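Local coordinates for protein beta sliding clamp (Borrelia burgdorferi, PDB 6DJ8) that forms a ring-shaped dimer around DNA that probably tethers DNA polymerases and other proteins to it and confers processivity, at residues Y149-I153 against V212-F218; T198-R202 against Y350-A354; F77-I81 against E136-N141. One frame throughout, in Å; residues are numbered along the deposited sequence.

Overall arrangement
None of the three contacts is wholly core. Contacts 1 and 3 are partly buried and involve the two outermost strands of the same eight-stranded antiparallel sheet, strand 151-156 in contact 1 and strand 77-82 in contact 3; the centres of the two contacts are about 34 Å apart. Contact 1 gathers round the Phe151 ring, contact 3 round Leu80, which lies against the Tyr140 face, and neither has a hydrogen bond crossing between its segments. In contact 1 the strand meets a loop, in contact 3 a short helix. Contact 2 lies at the surface, where a central-domain turn meets a C-terminal-domain helix. Its chemistry is largely polar, with a salt bridge, a bridging water and a side-chain hydrogen bond.

Contact 1: residues Y149-I153 against V212-F218; sequences YTFGI and VEEDVNF
The ring of Phe151 is wrapped by 212-218: Val216 CG2 covers one face, offset toward the rim and 4.2 Å above the plane, while Phe218 CE2 comes up to the ring's edge, 3.7 Å from Phe151 CD2. The edge of the Phe218 ring is in turn met by Thr150 CG2, 4.3 Å from Phe218 CZ. Thr150 and Phe151 form a classic beta bulge opposite Phe242, which lies on the strand next to 151-156 in the eight-stranded sheet. Phe242 also stacks on Phe218 and lies almost parallel to the ring of Phe151, linking the three aromatics.

The residues from 212 onward lead into strand 218-221, an outer strand of the nine-stranded sheet, and the contact therefore joins an outer strand of one sheet to the loop leading into an outer strand of the other. It does so without a hydrogen bond between the segments. On the exposed side, the aliphatic part of Glu214 lies against the bulge, its CG 3.8 Å from Thr150 O. Ile153 CG2 touches Val212 CG2 at 4.1 Å. With CG1 of Val212 anti to the backbone N (chi1 -179°), both its methyls reach Phe151: CE1 lies 3.4 Å from CG1 and 3.5 Å from CG2.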
# COMPACT_ATOMS: atom_id res chain seq x y z
N TYR A 149 -32.05 23.24 -18.84
CA TYR A 149 -30.65 23.64 -18.86
C TYR A 149 -30.49 25.10 -19.28
O TYR A 149 -31.10 25.55 -20.25
CB TYR A 149 -29.86 22.72 -19.78
CG TYR A 149 -29.90 21.29 -19.28
CD1 TYR A 149 -29.70 21.02 -17.93
CD2 TYR A 149 -30.17 20.23 -20.13
CE1 TYR A 149 -29.74 19.73 -17.45
CE2 TYR A 149 -30.22 18.92 -19.65
CZ TYR A 149 -30.01 18.68 -18.31
OH TYR A 149 -30.05 17.39 -17.82
N THR A 150 -29.69 25.84 -18.52
CA THR A 150 -29.44 27.24 -18.81
C THR A 150 -28.22 27.44 -19.70
O THR A 150 -28.17 28.41 -20.46
CB THR A 150 -29.30 28.02 -17.49
OG1 THR A 150 -30.60 28.45 -17.05
CG2 THR A 150 -28.39 29.25 -17.62
N PHE A 151 -27.27 26.51 -19.67
CA PHE A 151 -26.07 26.66 -20.47
C PHE A 151 -25.38 25.31 -20.58
O PHE A 151 -25.42 24.51 -19.64
CB PHE A 151 -25.19 27.76 -19.84
CG PHE A 151 -23.71 27.47 -19.82
CD1 PHE A 151 -22.98 27.44 -20.99
CD2 PHE A 151 -23.05 27.32 -18.61
CE1 PHE A 151 -21.61 27.19 -20.95
CE2 PHE A 151 -21.68 27.07 -18.58
CZ PHE A 151 -20.96 27.01 -19.75
N GLY A 152 -24.82 25.03 -21.75
CA GLY A 152 -24.11 23.79 -22.00
C GLY A 152 -22.95 24.02 -22.94
O GLY A 152 -22.99 24.90 -23.81
N ILE A 153 -21.90 23.21 -22.78
CA ILE A 153 -20.75 23.20 -23.68
C ILE A 153 -20.37 21.76 -23.97
O ILE A 153 -20.72 20.84 -23.23
CB ILE A 153 -19.51 23.92 -23.11
CG1 ILE A 153 -19.20 23.39 -21.72
CG2 ILE A 153 -19.72 25.42 -23.11
CD1 ILE A 153 -17.82 23.76 -21.24
N VAL A 212 -18.71 31.60 -24.16
CA VAL A 212 -20.05 31.35 -23.65
C VAL A 212 -20.80 32.68 -23.66
O VAL A 212 -20.36 33.65 -23.03
CB VAL A 212 -20.02 30.73 -22.25
CG1 VAL A 212 -21.43 30.47 -21.77
CG2 VAL A 212 -19.21 29.43 -22.25
N GLU A 213 -21.92 32.73 -24.38
CA GLU A 213 -22.71 33.95 -24.44
C GLU A 213 -23.55 34.13 -23.18
O GLU A 213 -23.79 35.26 -22.75
CB GLU A 213 -23.58 33.95 -25.69
CG GLU A 213 -22.81 33.72 -27.00
CD GLU A 213 -21.83 34.84 -27.36
OE1 GLU A 213 -21.94 35.95 -26.79
OE2 GLU A 213 -20.95 34.62 -28.22
N GLU A 214 -24.02 33.03 -22.59
CA GLU A 214 -24.89 33.12 -21.43
C GLU A 214 -24.11 33.58 -20.19
O GLU A 214 -22.88 33.70 -20.20
CB GLU A 214 -25.56 31.77 -21.17
CG GLU A 214 -26.34 31.21 -22.36
CD GLU A 214 -25.47 30.47 -23.38
OE1 GLU A 214 -24.24 30.72 -23.43
OE2 GLU A 214 -26.01 29.65 -24.14
N ASP A 215 -24.84 33.87 -19.13
CA ASP A 215 -24.24 34.17 -17.84
C ASP A 215 -23.77 32.87 -17.20
O ASP A 215 -24.42 31.83 -17.31
CB ASP A 215 -25.22 34.89 -16.92
CG ASP A 215 -25.77 36.17 -17.54
OD1 ASP A 215 -25.05 36.85 -18.30
OD2 ASP A 215 -26.94 36.50 -17.24
N VAL A 216 -22.61 32.94 -16.55
CA VAL A 216 -21.97 31.77 -15.95
C VAL A 216 -21.65 32.16 -14.51
O VAL A 216 -20.82 33.04 -14.27
CB VAL A 216 -20.70 31.37 -16.70
CG1 VAL A 216 -20.07 30.10 -16.11
CG2 VAL A 216 -20.99 31.24 -18.19
N ASN A 217 -22.30 31.49 -13.56
CA ASN A 217 -22.07 31.77 -12.15
C ASN A 217 -22.51 30.56 -11.34
O ASN A 217 -23.59 30.57 -10.75
CB ASN A 217 -22.81 33.06 -11.72
CG ASN A 217 -22.66 33.36 -10.24
OD1 ASN A 217 -21.62 33.06 -9.64
ND2 ASN A 217 -23.67 33.97 -9.64
N PHE A 218 -21.67 29.51 -11.31
CA PHE A 218 -22.05 28.22 -10.75
C PHE A 218 -20.93 27.68 -9.89
O PHE A 218 -19.75 27.80 -10.24
CB PHE A 218 -22.38 27.20 -11.86
CG PHE A 218 -23.32 27.72 -12.92
CD1 PHE A 218 -24.66 27.91 -12.63
CD2 PHE A 218 -22.86 28.02 -14.19
CE1 PHE A 218 -25.55 28.40 -13.61
CE2 PHE A 218 -23.73 28.51 -15.17
CZ PHE A 218 -25.08 28.70 -14.87

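Contact 2: residues T198-R202 against Y350-A354; sequences TNGHR and YFVEA
Arg202 grips Glu353 end-on, NH1 and NH2 both donating to the single oxygen OE2 at 2.8 Å. OE2 lies at the edge of the guanidinium, near its plane, but the guanidinium and carboxylate planes are 55° apart: NH2 meets the syn lone pair of OE2, whereas NH1 arrives from above the carboxylate plane. Both bonds are bent. NH1 also donates to a water that hydrogen-bonds to Tyr350 O, 2.9 Å from each, so the same nitrogen holds a side chain and the helix backbone.

A second polar link joins Asn199 ND2 to Tyr350 OH at 3.1 Å, with the hydroxyl near the amide plane. The other end of that amide is occupied inside the turn, where Asn199 OD1 accepts from His201 N, an Asx turn, and from Arg202 N, an Asx motif, which fixes the rotation of the group.

Packing surrounds these bonds. Arg202 CG stands over the centre of the Tyr350 ring in a CH-pi contact, 3.8 Å from the centroid. Folded by chi1 42° and chi2 90°, the arginine chain then lays one guanidinium face over Tyr350 CD1, 3.5 Å from NH1. His201 CB touches CE2 of the tyrosine at 3.7 Å.

The turn also serves the bound peptide, which hydrogen-bonds to the backbone of Gly200 and packs on Thr198 and His201. A charged pair and an amide-hydroxyl bond thus link this peptide-contacting turn of the central domain to helix 348-355 of the C-terminal domain.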
# COMPACT_ATOMS: atom_id res chain seq x y z
N THR A 198 -10.16 27.22 -4.62
CA THR A 198 -9.27 27.64 -3.55
C THR A 198 -9.74 27.05 -2.24
O THR A 198 -10.91 26.73 -2.07
CB THR A 198 -9.23 29.17 -3.43
OG1 THR A 198 -8.29 29.56 -2.42
CG2 THR A 198 -10.62 29.66 -3.02
N ASN A 199 -8.80 26.96 -1.30
CA ASN A 199 -9.11 26.59 0.07
C ASN A 199 -8.86 27.76 1.01
O ASN A 199 -8.76 27.56 2.22
CB ASN A 199 -8.30 25.36 0.50
CG ASN A 199 -6.85 25.69 0.78
OD1 ASN A 199 -6.32 26.73 0.33
ND2 ASN A 199 -6.19 24.82 1.54
N GLY A 200 -8.69 28.97 0.46
CA GLY A 200 -8.36 30.13 1.24
C GLY A 200 -6.87 30.42 1.33
O GLY A 200 -6.49 31.54 1.67
N HIS A 201 -6.03 29.44 1.06
CA HIS A 201 -4.59 29.63 1.16
C HIS A 201 -3.85 29.41 -0.15
O HIS A 201 -2.82 30.06 -0.38
CB HIS A 201 -4.05 28.70 2.24
CG HIS A 201 -4.63 28.99 3.59
ND1 HIS A 201 -5.86 28.51 3.99
CD2 HIS A 201 -4.15 29.73 4.62
CE1 HIS A 201 -6.12 28.96 5.20
NE2 HIS A 201 -5.10 29.68 5.61
N ARG A 202 -4.36 28.53 -1.01
CA ARG A 202 -3.81 28.29 -2.32
C ARG A 202 -4.99 28.24 -3.29
O ARG A 202 -6.12 27.92 -2.90
CB ARG A 202 -2.97 27.01 -2.37
CG ARG A 202 -3.55 25.79 -1.61
CD ARG A 202 -4.44 24.94 -2.50
NE ARG A 202 -4.85 23.68 -1.84
CZ ARG A 202 -4.10 22.59 -1.81
NH1 ARG A 202 -2.90 22.60 -2.41
NH2 ARG A 202 -4.52 21.48 -1.19
N TYR A 350 1.50 22.29 -0.09
CA TYR A 350 0.90 23.10 -1.16
C TYR A 350 1.85 23.25 -2.33
O TYR A 350 1.45 23.09 -3.49
CB TYR A 350 0.52 24.48 -0.62
CG TYR A 350 -0.58 24.52 0.42
CD1 TYR A 350 -1.43 23.43 0.61
CD2 TYR A 350 -0.79 25.67 1.19
CE1 TYR A 350 -2.44 23.47 1.57
CE2 TYR A 350 -1.79 25.73 2.13
CZ TYR A 350 -2.61 24.62 2.31
OH TYR A 350 -3.62 24.67 3.25
N PHE A 351 3.11 23.56 -2.04
CA PHE A 351 4.11 23.76 -3.08
C PHE A 351 4.25 22.50 -3.92
O PHE A 351 4.14 22.53 -5.15
CB PHE A 351 5.45 24.14 -2.40
CG PHE A 351 6.46 24.83 -3.30
CD1 PHE A 351 6.12 25.29 -4.57
CD2 PHE A 351 7.76 25.02 -2.85
CE1 PHE A 351 7.07 25.93 -5.37
CE2 PHE A 351 8.72 25.68 -3.64
CZ PHE A 351 8.38 26.12 -4.90
N VAL A 352 4.46 21.36 -3.25
CA VAL A 352 4.65 20.09 -3.95
C VAL A 352 3.40 19.71 -4.72
O VAL A 352 3.47 19.29 -5.88
CB VAL A 352 5.03 18.98 -2.94
CG1 VAL A 352 4.96 17.61 -3.60
CG2 VAL A 352 6.43 19.23 -2.34
N GLU A 353 2.22 19.82 -4.08
CA GLU A 353 0.99 19.49 -4.79
C GLU A 353 0.84 20.33 -6.04
O GLU A 353 0.43 19.82 -7.09
CB GLU A 353 -0.23 19.70 -3.89
CG GLU A 353 -0.94 18.47 -3.51
CD GLU A 353 -2.37 18.77 -3.07
OE1 GLU A 353 -3.28 17.98 -3.47
OE2 GLU A 353 -2.56 19.78 -2.35
N ALA A 354 1.13 21.62 -5.94
CA ALA A 354 0.93 22.49 -7.09
C ALA A 354 1.90 22.13 -8.21
O ALA A 354 1.50 21.90 -9.35
CB ALA A 354 1.07 23.96 -6.68
O HOH W 1 -1.13 24.49 -3.64

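Contact 3: residues F77-I81 against E136-N141; sequences FKVLI and EIENYN
Apolar contacts carry the join between strand 77-81 and the short, loosely bonded helical turns at 136-140, and Leu80 supplies most of them. Its CG lies anti to the backbone N (chi1 -172°), and its two methyls divide the work. CD1 sits over one face of the Tyr140 ring, offset toward the rim, in a CH-pi contact 4.0 Å from the centroid. CD2 instead rests on the start of the helix segment, 4.0 Å from Glu136 CB. Ile137 comes in beside them: its CG1 is 4.0 Å from Leu80 CB, and its extended chain carries CD1 on to Lys78 CB at 3.8 Å. Trp42 meets the Tyr140 ring, and Ala44 touches Leu80.

The polar groups lie beside this packing, and no hydrogen bond crosses the two segments. Lys78 NZ and Asn141 ND2 approach to 3.0 Å, but both are donors. The amide oxygen OD1 of Asn141 is committed to Lys57 NZ, and Lys78 NZ also makes a long, weak ion pair with Glu48. Within the helix segment, Asn139 ND2 donates to Glu136 OE1 at 2.7 Å from above the carboxylate plane, and the end of the glutamate leads away from the strand.

Backbone bonds set the frame: Val79 and Ile81 pair with strand 44-50, and Leu80 bonds to Phe132. The segment axes pass 8.9 Å apart at 81°. This is helix-on-strand packing at the margin of a sheet in the N-terminal domain, where a short, nearly perpendicular helix covers an outer strand, 77-82, through leucine, isoleucine and tyrosine.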
# COMPACT_ATOMS: atom_id res chain seq x y z
N PHE A 77 -35.62 -6.43 -15.87
CA PHE A 77 -35.80 -6.47 -14.43
C PHE A 77 -34.77 -5.55 -13.80
O PHE A 77 -33.81 -5.13 -14.45
CB PHE A 77 -35.65 -7.90 -13.88
CG PHE A 77 -34.26 -8.49 -14.06
CD1 PHE A 77 -33.90 -9.10 -15.25
CD2 PHE A 77 -33.33 -8.43 -13.04
CE1 PHE A 77 -32.63 -9.65 -15.41
CE2 PHE A 77 -32.05 -8.97 -13.20
CZ PHE A 77 -31.70 -9.58 -14.38
N LYS A 78 -34.95 -5.28 -12.51
CA LYS A 78 -34.01 -4.47 -11.74
C LYS A 78 -33.59 -5.23 -10.49
O LYS A 78 -34.35 -6.05 -9.97
CB LYS A 78 -34.60 -3.10 -11.34
CG LYS A 78 -35.09 -2.26 -12.51
CD LYS A 78 -35.43 -0.85 -12.03
CE LYS A 78 -36.02 -0.01 -13.14
NZ LYS A 78 -35.47 1.39 -13.07
N VAL A 79 -32.37 -4.97 -10.04
CA VAL A 79 -31.79 -5.57 -8.84
C VAL A 79 -31.00 -4.51 -8.08
O VAL A 79 -30.18 -3.80 -8.66
CB VAL A 79 -30.87 -6.76 -9.17
CG1 VAL A 79 -30.14 -7.20 -7.93
CG2 VAL A 79 -31.70 -7.92 -9.70
N LEU A 80 -31.25 -4.40 -6.77
CA LEU A 80 -30.44 -3.59 -5.88
C LEU A 80 -29.52 -4.51 -5.09
O LEU A 80 -30.00 -5.41 -4.39
CB LEU A 80 -31.34 -2.78 -4.94
CG LEU A 80 -30.68 -1.73 -4.07
CD1 LEU A 80 -30.18 -0.58 -4.94
CD2 LEU A 80 -31.68 -1.22 -3.03
N ILE A 81 -28.21 -4.31 -5.21
CA ILE A 81 -27.25 -5.23 -4.59
C ILE A 81 -26.07 -4.45 -4.04
O ILE A 81 -25.59 -3.50 -4.66
CB ILE A 81 -26.78 -6.30 -5.59
CG1 ILE A 81 -25.74 -7.23 -4.94
CG2 ILE A 81 -26.19 -5.68 -6.83
CD1 ILE A 81 -25.43 -8.40 -5.83
N GLU A 136 -37.24 -2.14 -1.72
CA GLU A 136 -36.17 -1.21 -1.43
C GLU A 136 -35.74 -0.42 -2.66
O GLU A 136 -35.08 0.62 -2.51
CB GLU A 136 -34.96 -1.96 -0.85
CG GLU A 136 -35.13 -2.44 0.60
CD GLU A 136 -35.22 -1.31 1.62
OE1 GLU A 136 -34.94 -0.13 1.27
OE2 GLU A 136 -35.54 -1.59 2.79
N ILE A 137 -36.09 -0.87 -3.86
CA ILE A 137 -35.65 -0.17 -5.06
C ILE A 137 -36.30 1.21 -5.13
O ILE A 137 -35.65 2.19 -5.50
CB ILE A 137 -35.94 -1.00 -6.33
CG1 ILE A 137 -35.08 -2.26 -6.34
CG2 ILE A 137 -35.64 -0.18 -7.58
CD1 ILE A 137 -35.23 -3.11 -7.58
N GLU A 138 -37.58 1.30 -4.77
CA GLU A 138 -38.25 2.60 -4.79
C GLU A 138 -37.51 3.61 -3.92
O GLU A 138 -37.43 4.79 -4.28
CB GLU A 138 -39.69 2.44 -4.32
N ASN A 139 -36.92 3.16 -2.81
CA ASN A 139 -36.19 4.06 -1.93
C ASN A 139 -34.95 4.64 -2.61
O ASN A 139 -34.53 5.75 -2.28
CB ASN A 139 -35.79 3.33 -0.65
CG ASN A 139 -36.99 2.89 0.18
OD1 ASN A 139 -38.10 3.41 0.02
ND2 ASN A 139 -36.76 1.92 1.06
N TYR A 140 -34.34 3.90 -3.54
CA TYR A 140 -33.04 4.24 -4.14
C TYR A 140 -33.14 4.96 -5.48
O TYR A 140 -32.36 5.88 -5.74
CB TYR A 140 -32.20 2.96 -4.31
CG TYR A 140 -30.72 3.14 -4.58
CD1 TYR A 140 -29.79 3.07 -3.55
CD2 TYR A 140 -30.23 3.34 -5.88
CE1 TYR A 140 -28.42 3.22 -3.79
CE2 TYR A 140 -28.84 3.49 -6.13
CZ TYR A 140 -27.95 3.43 -5.08
OH TYR A 140 -26.58 3.56 -5.28
N ASN A 141 -34.07 4.56 -6.34
CA ASN A 141 -33.99 4.87 -7.77
C ASN A 141 -34.00 6.38 -8.05
O ASN A 141 -34.61 7.18 -7.33
CB ASN A 141 -35.15 4.21 -8.53
CG ASN A 141 -34.77 3.82 -9.95
OD1 ASN A 141 -33.85 4.39 -10.56
ND2 ASN A 141 -35.48 2.84 -10.50